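Local coordinates for CBS domain-containing predicted protein TM0935 (Thermotoga maritima, PDB 1O50), which is of unknown function but, as a tandem pair of CBS domains, may bind an adenosine-type ligand in a regulatory role, at residues Val51-Ala54 with Leu59-Met62; Gly73-Gly78 with Lys91-Lys96; Met129-Val132 with Ile138-Asp141. All coordinates share one frame; numbering follows the deposited sequence.

Contacts 1 and 3 are equivalent beta hairpins of the two CBS repeats, each with a classic bulge, and they lie side by side at the heart of the chain with centres 11 Å apart. They touch directly: Tyr-52 OH of contact 1 lies 2.7 Å from Asp-141 OD1 of contact 3, a hydrogen bond, and Leu-59 CD2 packs 3.7 Å from Pro-130 CG. Contact 2 stands apart, its centre about 20 Å from that of contact 1 and 29 Å from that of contact 3; the nearest atoms of contacts 1 and 2 are still about 11 Å apart. Strand 58-64 leads straight into helix 65-77, whose last turns reach contact 2 and the second subunit.

Contact 1 of 3, residues Val51-Ala54 with Leu59-Met62; sequences VYVA and LVGM
Val-53 O is gripped by two amides of the opposing strand. Val-60 N gives the shorter bond, 2.8 Å to Val-53 O and nearly straight at 167°, approaching almost head-on to the carbonyl; Gly-61 N lies 3.2 Å from Val-53 O and comes in from a more slanted direction. With two successive residues facing one, this is a classic beta bulge in the antiparallel hairpin of the first CBS repeat. The return bond runs from Val-53 N to Gly-61 O at 3.0 Å, the donor standing above the carbonyl plane.

The bulge turns Val-60 aside from the regular alternation. Its CG2 sits between the backbone N and the carbonyl carbon (chi1 -59°), which sets this methyl 3.3 Å from Val-53 O and 4.1 Å from Val-53 CG1, the two valine side chains crossing at about a right angle. On the face bearing Tyr-52, Leu-59 and Met-62, Leu-59 CD1 meets Tyr-52 CB at 3.8 Å, while Met-62 CB lies at the edge of the tyrosine ring, 4.3 Å from Tyr-52 CD1. The ring also touches Pro-130 of the second hairpin, and its hydroxyl bonds to Asp-141.

The chemistry is thus divided: backbone bonds fix the register and satisfy the carbonyl of Val-53 twice over, while Leu-59 and the Tyr-52 ring supply a largely apolar face toward the other repeat, with one polar point at the hydroxyl.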
ATOM      1  N   VAL A  51      -5.629  -0.087  -8.987  1.00 36.39           N
ATOM      2  CA  VAL A  51      -6.519  -0.479 -10.068  1.00 36.23           C
ATOM      3  C   VAL A  51      -6.423   0.459 -11.274  1.00 36.26           C
ATOM      4  O   VAL A  51      -6.389   1.672 -11.126  1.00 36.18           O
ATOM      5  CB  VAL A  51      -7.981  -0.613  -9.552  1.00 37.21           C
ATOM      6  CG1 VAL A  51      -8.908  -0.949 -10.701  1.00 37.20           C
ATOM      7  CG2 VAL A  51      -8.050  -1.728  -8.467  1.00 35.00           C
ATOM      8  N   TYR A  52      -6.404  -0.120 -12.454  1.00 36.55           N
ATOM      9  CA  TYR A  52      -6.368   0.643 -13.694  1.00 37.33           C
ATOM     10  C   TYR A  52      -7.741   0.596 -14.349  1.00 37.27           C
ATOM     11  O   TYR A  52      -8.490  -0.366 -14.179  1.00 37.15           O
ATOM     12  CB  TYR A  52      -5.306   0.087 -14.667  1.00 36.99           C
ATOM     13  CG  TYR A  52      -3.973  -0.180 -13.981  1.00 38.49           C
ATOM     14  CD1 TYR A  52      -3.362   0.813 -13.212  1.00 40.45           C
ATOM     15  CD2 TYR A  52      -3.321  -1.413 -14.085  1.00 40.96           C
ATOM     16  CE1 TYR A  52      -2.172   0.588 -12.565  1.00 41.49           C
ATOM     17  CE2 TYR A  52      -2.098  -1.635 -13.424  1.00 39.79           C
ATOM     18  CZ  TYR A  52      -1.545  -0.625 -12.676  1.00 40.36           C
ATOM     19  OH  TYR A  52      -0.355  -0.812 -12.030  1.00 40.56           O
ATOM     20  N   VAL A  53      -8.015   1.633 -15.133  1.00 37.35           N
ATOM     21  CA  VAL A  53      -9.255   1.802 -15.876  1.00 37.02           C
ATOM     22  C   VAL A  53      -8.903   1.986 -17.349  1.00 37.24           C
ATOM     23  O   VAL A  53      -8.125   2.878 -17.723  1.00 36.46           O
ATOM     24  CB  VAL A  53     -10.063   3.046 -15.344  1.00 37.05           C
ATOM     25  CG1 VAL A  53     -11.455   3.131 -15.999  1.00 37.60           C
ATOM     26  CG2 VAL A  53     -10.182   3.007 -13.848  1.00 36.07           C
ATOM     27  N   ALA A  54      -9.472   1.128 -18.183  1.00 37.36           N
ATOM     28  CA  ALA A  54      -9.230   1.171 -19.605  1.00 37.42           C
ATOM     29  C   ALA A  54     -10.523   1.424 -20.385  1.00 38.38           C
ATOM     30  O   ALA A  54     -11.637   1.252 -19.871  1.00 37.78           O
ATOM     31  CB  ALA A  54      -8.582  -0.116 -20.060  1.00 37.61           C
ATOM     32  N   LEU A  59      -5.219   2.863 -21.610  1.00 38.39           N
ATOM     33  CA  LEU A  59      -5.211   3.299 -20.211  1.00 37.33           C
ATOM     34  C   LEU A  59      -5.790   4.726 -20.063  1.00 36.88           C
ATOM     35  O   LEU A  59      -5.301   5.659 -20.665  1.00 36.54           O
ATOM     36  CB  LEU A  59      -3.782   3.239 -19.694  1.00 37.32           C
ATOM     37  CG  LEU A  59      -3.569   3.623 -18.242  1.00 35.88           C
ATOM     38  CD1 LEU A  59      -4.198   2.579 -17.318  1.00 35.45           C
ATOM     39  CD2 LEU A  59      -2.084   3.799 -17.996  1.00 37.09           C
ATOM     40  N   VAL A  60      -6.842   4.877 -19.256  1.00 36.66           N
ATOM     41  CA  VAL A  60      -7.483   6.173 -19.051  1.00 35.67           C
ATOM     42  C   VAL A  60      -7.568   6.648 -17.612  1.00 35.10           C
ATOM     43  O   VAL A  60      -7.794   7.818 -17.393  1.00 35.60           O
ATOM     44  CB  VAL A  60      -8.907   6.287 -19.727  1.00 35.46           C
ATOM     45  CG1 VAL A  60      -8.799   6.068 -21.223  1.00 35.29           C
ATOM     46  CG2 VAL A  60      -9.897   5.337 -19.122  1.00 35.82           C
ATOM     47  N   GLY A  61      -7.390   5.780 -16.619  1.00 33.93           N
ATOM     48  CA  GLY A  61      -7.318   6.287 -15.261  1.00 33.83           C
ATOM     49  C   GLY A  61      -6.706   5.285 -14.318  1.00 33.08           C
ATOM     50  O   GLY A  61      -6.472   4.132 -14.673  1.00 34.08           O
ATOM     51  N   MET A  62      -6.535   5.676 -13.072  1.00 33.57           N
ATOM     52  CA  MET A  62      -6.054   4.724 -12.091  1.00 32.87           C
ATOM     53  C   MET A  62      -6.716   4.989 -10.745  1.00 33.00           C
ATOM     54  O   MET A  62      -7.147   6.057 -10.458  1.00 30.98           O
ATOM     55  CB  MET A  62      -4.506   4.818 -11.985  1.00 33.26           C
ATOM     56  CG  MET A  62      -4.029   6.130 -11.319  1.00 34.03           C
ATOM     57  SD  MET A  62      -2.208   6.305 -10.994  1.00 37.17           S
ATOM     58  CE  MET A  62      -2.148   7.796  -9.903  1.00 35.04           C
TER

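Contact 2 of 3, residues Gly73-Gly78 with Lys91-Lys96; sequences GFHFFG and KRLIAK
Leu-93 CD1 lies over one face of the His-75 ring, 4.1 Å from its centroid and 28° off the normal, a CH-pi contact between the end of helix 65-77 and the irregular segment 91-96. The imidazole reaches outward because CG is anti to the backbone N (chi1 -177°), which brings ND1 against CB and CD1 of Leu-93. A water in the ring plane completes the pairing: it lies 2.7 Å from His-75 ND1 and accepts a bond from Leu-93 N at 2.9 Å.

Lys-96 passes the same ring at about a right angle, its chain bent at chi2 (142°) so that CE comes 4.0 Å from His-75 CE1. Its NZ forms a salt bridge with Glu-156 OE2 of the second subunit, and that oxygen is also hydrogen-bonded to His-75 NE2. Both ring nitrogens therefore have partners, which would fix the rotation of the imidazole. Within the helix, His-75 CD2 rests over the centre of the Phe-76 ring, 3.6 Å above its plane. Phe-74 also extends toward the loop, where its CE2 lies 3.7 Å from Lys-91 O.

With an alanine at His-75, Leu-93 would probably lose the ring it packs on and the water its bond to that ring, and Glu-156 of the second subunit would probably be left to Lys-96.

Helix 65-77 ends as Gly-78 takes up positive phi, and this helix terminus, joined to the linker ahead of helix 98-101, lies at the edge of the CBS-pair fold, where this assembly brings up the second subunit.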
ATOM      1  N   GLY A  73     -13.913   7.043   3.132  1.00 35.26           N
ATOM      2  CA  GLY A  73     -14.062   7.794   4.352  1.00 34.08           C
ATOM      3  C   GLY A  73     -14.918   9.033   4.240  1.00 33.35           C
ATOM      4  O   GLY A  73     -15.609   9.397   5.194  1.00 33.91           O
ATOM      5  N   PHE A  74     -14.819   9.755   3.117  1.00 32.43           N
ATOM      6  CA  PHE A  74     -15.697  10.871   2.856  1.00 32.22           C
ATOM      7  C   PHE A  74     -17.155  10.414   2.641  1.00 31.92           C
ATOM      8  O   PHE A  74     -18.069  10.928   3.236  1.00 31.24           O
ATOM      9  CB  PHE A  74     -15.228  11.685   1.654  1.00 32.01           C
ATOM     10  CG  PHE A  74     -16.117  12.826   1.362  1.00 35.64           C
ATOM     11  CD1 PHE A  74     -16.167  13.896   2.225  1.00 36.21           C
ATOM     12  CD2 PHE A  74     -16.961  12.807   0.253  1.00 37.76           C
ATOM     13  CE1 PHE A  74     -17.026  14.985   1.991  1.00 39.68           C
ATOM     14  CE2 PHE A  74     -17.815  13.857  -0.001  1.00 39.28           C
ATOM     15  CZ  PHE A  74     -17.852  14.966   0.859  1.00 38.52           C
ATOM     16  N   HIS A  75     -17.350   9.415   1.781  1.00 31.61           N
ATOM     17  CA  HIS A  75     -18.688   8.979   1.444  1.00 32.33           C
ATOM     18  C   HIS A  75     -19.443   8.426   2.656  1.00 32.59           C
ATOM     19  O   HIS A  75     -20.610   8.726   2.831  1.00 33.39           O
ATOM     20  CB  HIS A  75     -18.621   7.869   0.377  1.00 31.53           C
ATOM     21  CG  HIS A  75     -19.966   7.417  -0.089  1.00 35.65           C
ATOM     22  ND1 HIS A  75     -20.766   8.193  -0.897  1.00 35.26           N
ATOM     23  CD2 HIS A  75     -20.652   6.269   0.137  1.00 37.71           C
ATOM     24  CE1 HIS A  75     -21.885   7.538  -1.158  1.00 35.99           C
ATOM     25  NE2 HIS A  75     -21.847   6.379  -0.533  1.00 38.15           N
ATOM     26  N   PHE A  76     -18.775   7.596   3.464  1.00 32.27           N
ATOM     27  CA  PHE A  76     -19.425   6.904   4.572  1.00 32.09           C
ATOM     28  C   PHE A  76     -19.354   7.640   5.906  1.00 31.33           C
ATOM     29  O   PHE A  76     -20.259   7.510   6.714  1.00 30.30           O
ATOM     30  CB  PHE A  76     -18.862   5.499   4.705  1.00 32.89           C
ATOM     31  CG  PHE A  76     -19.304   4.583   3.618  1.00 35.35           C
ATOM     32  CD1 PHE A  76     -20.587   4.056   3.625  1.00 37.84           C
ATOM     33  CD2 PHE A  76     -18.463   4.234   2.586  1.00 37.33           C
ATOM     34  CE1 PHE A  76     -21.004   3.229   2.617  1.00 36.63           C
ATOM     35  CE2 PHE A  76     -18.872   3.396   1.609  1.00 37.18           C
ATOM     36  CZ  PHE A  76     -20.160   2.910   1.615  1.00 36.93           C
ATOM     37  N   PHE A  77     -18.296   8.422   6.127  1.00 30.95           N
ATOM     38  CA  PHE A  77     -18.089   9.103   7.438  1.00 30.63           C
ATOM     39  C   PHE A  77     -17.973  10.605   7.337  1.00 30.66           C
ATOM     40  O   PHE A  77     -17.843  11.284   8.368  1.00 30.01           O
ATOM     41  CB  PHE A  77     -16.818   8.573   8.134  1.00 30.80           C
ATOM     42  CG  PHE A  77     -16.830   7.094   8.387  1.00 31.80           C
ATOM     43  CD1 PHE A  77     -17.743   6.535   9.267  1.00 36.36           C
ATOM     44  CD2 PHE A  77     -15.942   6.260   7.730  1.00 34.31           C
ATOM     45  CE1 PHE A  77     -17.748   5.166   9.484  1.00 37.80           C
ATOM     46  CE2 PHE A  77     -15.954   4.920   7.956  1.00 37.88           C
ATOM     47  CZ  PHE A  77     -16.857   4.369   8.823  1.00 34.94           C
ATOM     48  N   GLY A  78     -18.004  11.148   6.124  1.00 31.00           N
ATOM     49  CA  GLY A  78     -17.726  12.581   5.923  1.00 32.16           C
ATOM     50  C   GLY A  78     -16.337  13.104   6.282  1.00 32.36           C
ATOM     51  O   GLY A  78     -16.188  14.257   6.609  1.00 32.17           O
ATOM     52  N   LYS A  91     -16.283  15.396  -3.667  1.00 49.03           N
ATOM     53  CA  LYS A  91     -17.639  15.576  -4.154  1.00 46.95           C
ATOM     54  C   LYS A  91     -18.402  14.280  -3.931  1.00 45.09           C
ATOM     55  O   LYS A  91     -17.831  13.248  -3.620  1.00 45.03           O
ATOM     56  CB  LYS A  91     -17.633  15.965  -5.638  1.00 46.47           C
ATOM     57  CG  LYS A  91     -16.963  17.282  -5.964  1.00 45.79           C
ATOM     58  CD  LYS A  91     -17.649  18.434  -5.293  1.00 46.97           C
ATOM     59  CE  LYS A  91     -17.685  19.722  -6.137  1.00 47.72           C
ATOM     60  NZ  LYS A  91     -18.902  19.796  -7.051  1.00 47.04           N
ATOM     61  N   ARG A  92     -19.712  14.356  -4.110  1.00 43.36           N
ATOM     62  CA  ARG A  92     -20.611  13.286  -3.750  1.00 42.17           C
ATOM     63  C   ARG A  92     -20.593  12.218  -4.836  1.00 41.04           C
ATOM     64  O   ARG A  92     -20.636  12.539  -6.038  1.00 41.05           O
ATOM     65  CB  ARG A  92     -22.003  13.891  -3.581  1.00 42.27           C
ATOM     66  CG  ARG A  92     -23.106  12.906  -3.323  1.00 42.69           C
ATOM     67  CD  ARG A  92     -24.469  13.565  -3.180  1.00 40.93           C
ATOM     68  NE  ARG A  92     -25.464  12.522  -2.897  1.00 39.54           N
ATOM     69  CZ  ARG A  92     -26.703  12.754  -2.495  1.00 37.01           C
ATOM     70  NH1 ARG A  92     -27.152  13.991  -2.344  1.00 35.32           N
ATOM     71  NH2 ARG A  92     -27.499  11.731  -2.265  1.00 38.38           N
ATOM     72  N   LEU A  93     -20.568  10.952  -4.423  1.00 40.56           N
ATOM     73  CA  LEU A  93     -20.704   9.851  -5.350  1.00 39.95           C
ATOM     74  C   LEU A  93     -22.176   9.714  -5.757  1.00 40.32           C
ATOM     75  O   LEU A  93     -23.065   9.794  -4.914  1.00 40.22           O
ATOM     76  CB  LEU A  93     -20.194   8.565  -4.726  1.00 40.62           C
ATOM     77  CG  LEU A  93     -18.710   8.563  -4.361  1.00 38.42           C
ATOM     78  CD1 LEU A  93     -18.401   7.269  -3.659  1.00 38.38           C
ATOM     79  CD2 LEU A  93     -17.845   8.736  -5.607  1.00 36.49           C
ATOM     80  N   ILE A  94     -22.408   9.519  -7.057  1.00 39.18           N
ATOM     81  CA  ILE A  94     -23.751   9.338  -7.617  1.00 38.57           C
ATOM     82  C   ILE A  94     -23.898   7.940  -8.280  1.00 38.50           C
ATOM     83  O   ILE A  94     -24.677   7.100  -7.818  1.00 38.99           O
ATOM     84  CB  ILE A  94     -24.044  10.500  -8.627  1.00 37.99           C
ATOM     85  CG1 ILE A  94     -23.796  11.874  -7.972  1.00 37.97           C
ATOM     86  CG2 ILE A  94     -25.449  10.425  -9.184  1.00 37.19           C
ATOM     87  CD1 ILE A  94     -24.874  12.335  -7.023  1.00 37.30           C
ATOM     88  N   ALA A  95     -23.149   7.697  -9.350  1.00 39.08           N
ATOM     89  CA  ALA A  95     -23.111   6.377 -10.021  1.00 39.88           C
ATOM     90  C   ALA A  95     -22.361   5.324  -9.187  1.00 40.58           C
ATOM     91  O   ALA A  95     -22.652   4.105  -9.262  1.00 41.62           O
ATOM     92  CB  ALA A  95     -22.483   6.531 -11.422  1.00 41.21           C
ATOM     93  N   LYS A  96     -21.460   5.799  -8.314  1.00 39.74           N
ATOM     94  CA  LYS A  96     -20.523   4.962  -7.584  1.00 38.78           C
ATOM     95  C   LYS A  96     -19.789   3.997  -8.535  1.00 37.40           C
ATOM     96  O   LYS A  96     -19.907   2.786  -8.454  1.00 35.96           O
ATOM     97  CB  LYS A  96     -21.256   4.252  -6.439  1.00 39.14           C
ATOM     98  CG  LYS A  96     -21.882   5.256  -5.425  1.00 40.75           C
ATOM     99  CD  LYS A  96     -23.243   4.779  -4.910  1.00 44.79           C
ATOM    100  CE  LYS A  96     -23.907   5.894  -4.131  1.00 47.31           C
ATOM    101  NZ  LYS A  96     -25.214   5.480  -3.511  1.00 48.73           N
TER
HETATM  102  O   HOH W   1     -19.783  10.583  -1.686  1.00 29.87           O

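Contact 3 of 3, residues Met129-Val132 with Ile138-Asp141; sequences MPVV and IVGD
The beta hairpin of the second CBS repeat, strands 128-132 and 138-143, carries a classic bulge in which Val-139 and Gly-140 both face Val-131. Val-139 N donates to Val-131 O at 2.9 Å in a nearly straight bond (171°). Gly-140 N gives a longer and more bent one to the same oxygen, 3.3 Å with 137° at the hydrogen. In the other direction Val-131 N is bonded to Gly-140 O at 2.9 Å, standing well above the plane of that carbonyl.

Val-131 spreads its two methyls over the neighbouring strand. CG1, anti to the backbone N (chi1 -176°), points to Val-139 CG2 at 4.2 Å, and the two side chains meet almost perpendicularly; CG2 lies beside the backbone at Asp-141 N, 3.8 Å away. Gly-140 has no side chain to compete for this space, and its carbonyl lies against Val-131 CB.

In the CBS-pair fold the sheets of the two repeats lie against each other, and Pro-130, Val-132 and Ile-138 supply the face turned to Tyr-52 and Leu-59 of the first hairpin. On that same face Pro-130 CB and Ile-138 CG1 touch at 4.3 Å.

Asp-141 reaches across toward strand 128-132, OD1 coming 3.1 Å from Met-129 O. Both are acceptors, so no bond joins them directly; the hydroxyl of Tyr-52 sits beside the two, bonded to OD1 and probably to Met-129 O as well. Asp-141 OD2 lies close to the like-charged Glu-128 OE2, a proximity that could raise the proton affinity of either group.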
ATOM      1  N   MET A 129       2.201   0.647 -10.574  1.00 36.46           N
ATOM      2  CA  MET A 129       2.086   1.454 -11.760  1.00 36.58           C
ATOM      3  C   MET A 129       2.082   0.512 -12.900  1.00 37.11           C
ATOM      4  O   MET A 129       2.760  -0.503 -12.846  1.00 35.76           O
ATOM      5  CB  MET A 129       3.309   2.346 -11.939  1.00 37.67           C
ATOM      6  CG  MET A 129       3.224   3.626 -11.258  1.00 41.19           C
ATOM      7  SD  MET A 129       4.604   4.750 -11.569  1.00 45.41           S
ATOM      8  CE  MET A 129       5.840   3.784 -10.967  1.00 44.24           C
ATOM      9  N   PRO A 130       1.393   0.871 -13.991  1.00 38.23           N
ATOM     10  CA  PRO A 130       1.393   0.035 -15.180  1.00 37.66           C
ATOM     11  C   PRO A 130       2.581   0.404 -16.039  1.00 37.59           C
ATOM     12  O   PRO A 130       3.066   1.524 -15.961  1.00 35.99           O
ATOM     13  CB  PRO A 130       0.084   0.436 -15.860  1.00 38.20           C
ATOM     14  CG  PRO A 130      -0.052   1.867 -15.548  1.00 37.63           C
ATOM     15  CD  PRO A 130       0.566   2.078 -14.195  1.00 38.08           C
ATOM     16  N   VAL A 131       3.043  -0.548 -16.845  1.00 37.64           N
ATOM     17  CA  VAL A 131       4.072  -0.307 -17.837  1.00 38.30           C
ATOM     18  C   VAL A 131       3.354  -0.302 -19.175  1.00 39.12           C
ATOM     19  O   VAL A 131       2.632  -1.233 -19.501  1.00 39.60           O
ATOM     20  CB  VAL A 131       5.167  -1.402 -17.796  1.00 38.20           C
ATOM     21  CG1 VAL A 131       6.270  -1.095 -18.763  1.00 37.23           C
ATOM     22  CG2 VAL A 131       5.696  -1.565 -16.337  1.00 37.61           C
ATOM     23  N   VAL A 132       3.529   0.767 -19.934  1.00 40.25           N
ATOM     24  CA  VAL A 132       2.751   0.962 -21.135  1.00 40.84           C
ATOM     25  C   VAL A 132       3.680   1.046 -22.333  1.00 41.80           C
ATOM     26  O   VAL A 132       4.860   1.375 -22.199  1.00 41.43           O
ATOM     27  CB  VAL A 132       1.841   2.238 -21.071  1.00 41.11           C
ATOM     28  CG1 VAL A 132       0.929   2.204 -19.850  1.00 40.86           C
ATOM     29  CG2 VAL A 132       2.660   3.546 -21.100  1.00 41.20           C
ATOM     30  N   ILE A 138      -1.383  -1.350 -21.946  1.00 42.49           N
ATOM     31  CA  ILE A 138      -0.701  -2.025 -20.841  1.00 42.19           C
ATOM     32  C   ILE A 138       0.036  -3.292 -21.300  1.00 41.85           C
ATOM     33  O   ILE A 138      -0.562  -4.210 -21.860  1.00 41.40           O
ATOM     34  CB  ILE A 138      -1.681  -2.322 -19.678  1.00 42.40           C
ATOM     35  CG1 ILE A 138      -2.292  -1.020 -19.174  1.00 41.60           C
ATOM     36  CG2 ILE A 138      -0.957  -3.047 -18.504  1.00 42.48           C
ATOM     37  CD1 ILE A 138      -3.339  -1.211 -18.110  1.00 42.44           C
ATOM     38  N   VAL A 139       1.349  -3.300 -21.069  1.00 41.04           N
ATOM     39  CA  VAL A 139       2.220  -4.401 -21.470  1.00 40.37           C
ATOM     40  C   VAL A 139       2.907  -5.081 -20.274  1.00 39.55           C
ATOM     41  O   VAL A 139       3.554  -6.102 -20.425  1.00 39.06           O
ATOM     42  CB  VAL A 139       3.288  -3.918 -22.488  1.00 40.18           C
ATOM     43  CG1 VAL A 139       2.627  -3.541 -23.843  1.00 40.03           C
ATOM     44  CG2 VAL A 139       4.079  -2.752 -21.923  1.00 40.56           C
ATOM     45  N   GLY A 140       2.773  -4.500 -19.091  1.00 38.99           N
ATOM     46  CA  GLY A 140       3.370  -5.068 -17.887  1.00 38.55           C
ATOM     47  C   GLY A 140       2.979  -4.275 -16.660  1.00 38.05           C
ATOM     48  O   GLY A 140       2.194  -3.351 -16.764  1.00 37.57           O
ATOM     49  N   ASP A 141       3.546  -4.626 -15.501  1.00 37.84           N
ATOM     50  CA  ASP A 141       3.180  -4.011 -14.218  1.00 37.81           C
ATOM     51  C   ASP A 141       4.430  -3.814 -13.326  1.00 36.46           C
ATOM     52  O   ASP A 141       5.406  -4.553 -13.422  1.00 36.05           O
ATOM     53  CB  ASP A 141       2.154  -4.952 -13.537  1.00 38.06           C
ATOM     54  CG  ASP A 141       1.289  -4.276 -12.543  1.00 38.03           C
ATOM     55  OD1 ASP A 141       1.045  -3.049 -12.663  1.00 38.91           O
ATOM     56  OD2 ASP A 141       0.843  -4.911 -11.558  1.00 41.91           O
TER